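Local coordinates for protein DNA polymerase III subunit beta (Deinococcus radiodurans, PDB 4TRT) that probably tethers DNA polymerases and other proteins to DNA as a ring-shaped sliding clamp, conferring processivity on replication, at residues S46-S55 / A114-A122. Sequence-based numbering, arbitrary orientation.
Sequences SGTNLEIDLS and AYPPLSFPA
Phe120 lays one face of its ring over Ser55, whose CB sits 3.9 Å from the ring centroid and 25° off the normal, a CH-pi contact set toward the rim. The far end of the same ring reaches Asp53, with CZ 3.7 Å from Asp53 CB and the backbone of Asp53 at the ring edge. Two residues earlier, Leu118 spreads its two methyls over the two strands: CD1 lies 3.8 Å from Gly47 O, while CD2 rests against the carboxylate of Asp53, 3.9 Å from OD1. With its CG anti to the backbone N (chi1 -164°), Tyr115 reaches down to the first strand, its OH leading, 3.3 Å from Gly47 CA. A water extends this reach, bound 2.7 Å from Tyr115 OH and accepting from Thr48 N. Tyr115, Leu118 and Phe120 belong to the segment linking the N-terminal to the central domain of the sliding clamp, and lie across the antiparallel hairpin of strands 42-48 and 52-59, whose other side, at Leu54, packs on helix 8-21. Cutting Phe120 back to an alanine would probably leave Ser55 CB without its aromatic cover and open a gap beside Asp53. Further out, Asn227 of the neighbouring strand 224-229 bonds both Asp53 OD2 and Ser119 O, and a second water accepts from Ser119 N. At the turn, Asn49 OD1 takes Ile52 N at 2.8 Å and Glu51 N.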
loop_
_atom_site.group_PDB
_atom_site.type_symbol
_atom_site.label_atom_id
_atom_site.label_comp_id
_atom_site.label_asym_id
_atom_site.label_seq_id
_atom_site.Cartn_x
_atom_site.Cartn_y
_atom_site.Cartn_z
ATOM N N SER A 46 7.831 4.959 -26.876
ATOM C CA SER A 46 7.929 3.520 -27.031
ATOM C C SER A 46 9.063 2.889 -26.210
ATOM O O SER A 46 10.037 3.562 -25.809
ATOM C CB SER A 46 8.034 3.159 -28.519
ATOM O OG SER A 46 9.336 3.400 -29.022
ATOM N N GLY A 47 8.903 1.592 -25.956
ATOM C CA GLY A 47 9.899 0.802 -25.236
ATOM C C GLY A 47 9.599 -0.689 -25.247
ATOM O O GLY A 47 8.599 -1.140 -25.821
ATOM N N THR A 48 10.479 -1.465 -24.620
ATOM C CA THR A 48 10.343 -2.905 -24.603
ATOM C C THR A 48 10.834 -3.450 -23.268
ATOM O O THR A 48 11.626 -2.798 -22.584
ATOM C CB THR A 48 11.138 -3.551 -25.753
ATOM O OG1 THR A 48 10.873 -4.958 -25.812
ATOM C CG2 THR A 48 12.640 -3.343 -25.548
ATOM N N ASN A 49 10.335 -4.629 -22.899
ATOM C CA ASN A 49 10.949 -5.421 -21.821
ATOM C C ASN A 49 11.440 -6.765 -22.353
ATOM O O ASN A 49 11.656 -7.708 -21.595
ATOM C CB ASN A 49 9.996 -5.607 -20.637
ATOM C CG ASN A 49 8.792 -6.455 -20.970
ATOM O OD1 ASN A 49 8.686 -7.034 -22.056
ATOM N ND2 ASN A 49 7.871 -6.549 -20.018
ATOM N N LEU A 50 11.568 -6.838 -23.673
ATOM C CA LEU A 50 12.019 -8.015 -24.402
ATOM C C LEU A 50 10.926 -9.076 -24.577
ATOM O O LEU A 50 11.047 -9.910 -25.458
ATOM C CB LEU A 50 13.299 -8.617 -23.786
ATOM C CG LEU A 50 14.457 -7.638 -23.546
ATOM C CD1 LEU A 50 15.680 -8.353 -22.990
ATOM C CD2 LEU A 50 14.835 -6.879 -24.807
ATOM N N GLU A 51 9.865 -9.055 -23.772
ATOM C CA GLU A 51 8.713 -9.960 -24.017
ATOM C C GLU A 51 7.584 -9.235 -24.733
ATOM O O GLU A 51 6.891 -9.821 -25.554
ATOM C CB GLU A 51 8.199 -10.577 -22.714
ATOM C CG GLU A 51 9.235 -11.422 -21.986
ATOM C CD GLU A 51 9.798 -12.547 -22.846
ATOM O OE1 GLU A 51 9.048 -13.158 -23.656
ATOM O OE2 GLU A 51 11.014 -12.819 -22.731
ATOM N N ILE A 52 7.395 -7.965 -24.412
ATOM C CA ILE A 52 6.469 -7.140 -25.184
ATOM C C ILE A 52 7.122 -5.838 -25.619
ATOM O O ILE A 52 8.064 -5.385 -24.999
ATOM C CB ILE A 52 5.133 -6.879 -24.442
ATOM C CG1 ILE A 52 5.308 -5.969 -23.229
ATOM C CG2 ILE A 52 4.462 -8.186 -24.044
ATOM C CD1 ILE A 52 4.022 -5.272 -22.823
ATOM N N ASP A 53 6.608 -5.253 -26.702
ATOM C CA ASP A 53 6.928 -3.884 -27.092
ATOM C C ASP A 53 5.663 -3.081 -26.948
ATOM O O ASP A 53 4.578 -3.579 -27.226
ATOM C CB ASP A 53 7.374 -3.765 -28.556
ATOM C CG ASP A 53 8.419 -4.783 -28.946
ATOM O OD1 ASP A 53 9.304 -5.066 -28.120
ATOM O OD2 ASP A 53 8.357 -5.284 -30.092
ATOM N N LEU A 54 5.814 -1.823 -26.561
ATOM C CA LEU A 54 4.679 -0.941 -26.362
ATOM C C LEU A 54 4.977 0.426 -26.945
ATOM O O LEU A 54 6.095 0.939 -26.817
ATOM C CB LEU A 54 4.386 -0.828 -24.868
ATOM C CG LEU A 54 3.195 0.000 -24.414
ATOM C CD1 LEU A 54 1.887 -0.628 -24.890
ATOM C CD2 LEU A 54 3.236 0.140 -22.903
ATOM N N SER A 55 3.961 1.008 -27.574
ATOM C CA SER A 55 4.032 2.329 -28.157
ATOM C C SER A 55 2.774 3.083 -27.772
ATOM O O SER A 55 1.681 2.521 -27.835
ATOM C CB SER A 55 4.106 2.212 -29.668
ATOM O OG SER A 55 4.413 3.452 -30.231
ATOM N N ALA A 114 21.728 3.568 -31.035
ATOM C CA ALA A 114 21.881 2.190 -30.585
ATOM C C ALA A 114 20.578 1.540 -30.100
ATOM O O ALA A 114 20.581 0.350 -29.795
ATOM C CB ALA A 114 22.936 2.115 -29.490
ATOM N N TYR A 115 19.486 2.302 -29.994
ATOM C CA TYR A 115 18.201 1.733 -29.563
ATOM C C TYR A 115 17.522 1.008 -30.742
ATOM O O TYR A 115 17.473 1.554 -31.840
ATOM C CB TYR A 115 17.262 2.811 -28.981
ATOM C CG TYR A 115 16.127 2.206 -28.189
ATOM C CD1 TYR A 115 14.963 1.780 -28.822
ATOM C CD2 TYR A 115 16.238 1.999 -26.820
ATOM C CE1 TYR A 115 13.926 1.184 -28.109
ATOM C CE2 TYR A 115 15.216 1.405 -26.106
ATOM C CZ TYR A 115 14.058 0.996 -26.757
ATOM O OH TYR A 115 13.045 0.403 -26.049
ATOM N N PRO A 116 16.982 -0.212 -30.519
ATOM C CA PRO A 116 16.436 -0.998 -31.638
ATOM C C PRO A 116 15.219 -0.366 -32.306
ATOM O O PRO A 116 14.379 0.187 -31.617
ATOM C CB PRO A 116 16.000 -2.311 -30.962
ATOM C CG PRO A 116 15.730 -1.925 -29.545
ATOM C CD PRO A 116 16.847 -0.957 -29.251
ATOM N N PRO A 117 15.116 -0.478 -33.643
ATOM C CA PRO A 117 13.881 -0.047 -34.278
ATOM C C PRO A 117 12.754 -0.981 -33.863
ATOM O O PRO A 117 12.878 -2.194 -34.029
ATOM C CB PRO A 117 14.184 -0.189 -35.773
ATOM C CG PRO A 117 15.213 -1.264 -35.845
ATOM C CD PRO A 117 16.052 -1.086 -34.610
ATOM N N LEU A 118 11.700 -0.430 -33.275
ATOM C CA LEU A 118 10.523 -1.214 -32.921
ATOM C C LEU A 118 9.460 -0.980 -33.989
ATOM O O LEU A 118 9.172 0.165 -34.315
ATOM C CB LEU A 118 9.998 -0.809 -31.539
ATOM C CG LEU A 118 10.964 -0.966 -30.365
ATOM C CD1 LEU A 118 10.403 -0.321 -29.098
ATOM C CD2 LEU A 118 11.321 -2.427 -30.138
ATOM N N SER A 119 8.897 -2.059 -34.533
ATOM C CA SER A 119 7.920 -1.981 -35.625
ATOM C C SER A 119 6.585 -2.550 -35.181
ATOM O O SER A 119 6.526 -3.669 -34.682
ATOM C CB SER A 119 8.380 -2.777 -36.861
ATOM O OG SER A 119 9.098 -1.976 -37.783
ATOM N N PHE A 120 5.519 -1.790 -35.409
ATOM C CA PHE A 120 4.176 -2.204 -35.056
ATOM C C PHE A 120 3.325 -2.285 -36.335
ATOM O O PHE A 120 2.933 -1.253 -36.873
ATOM C CB PHE A 120 3.575 -1.215 -34.048
ATOM C CG PHE A 120 4.362 -1.106 -32.761
ATOM C CD1 PHE A 120 5.420 -0.206 -32.649
ATOM C CD2 PHE A 120 4.044 -1.893 -31.666
ATOM C CE1 PHE A 120 6.146 -0.108 -31.476
ATOM C CE2 PHE A 120 4.769 -1.796 -30.484
ATOM C CZ PHE A 120 5.815 -0.906 -30.388
ATOM N N PRO A 121 3.062 -3.507 -36.846
ATOM C CA PRO A 121 2.208 -3.636 -38.041
ATOM C C PRO A 121 0.755 -3.232 -37.785
ATOM O O PRO A 121 0.291 -3.307 -36.645
ATOM C CB PRO A 121 2.316 -5.123 -38.396
ATOM C CG PRO A 121 2.783 -5.798 -37.154
ATOM C CD PRO A 121 3.647 -4.801 -36.450
ATOM N N ALA A 122 0.056 -2.815 -38.842
ATOM C CA ALA A 122 -1.258 -2.163 -38.736
ATOM C C ALA A 122 -2.461 -2.957 -39.284
ATOM O O ALA A 122 -3.596 -2.694 -38.902
ATOM C CB ALA A 122 -1.197 -0.805 -39.431
HETATM O O HOH W 1 12.962 0.128 -23.369
HETATM O O HOH W 2 9.551 -4.385 -33.081
#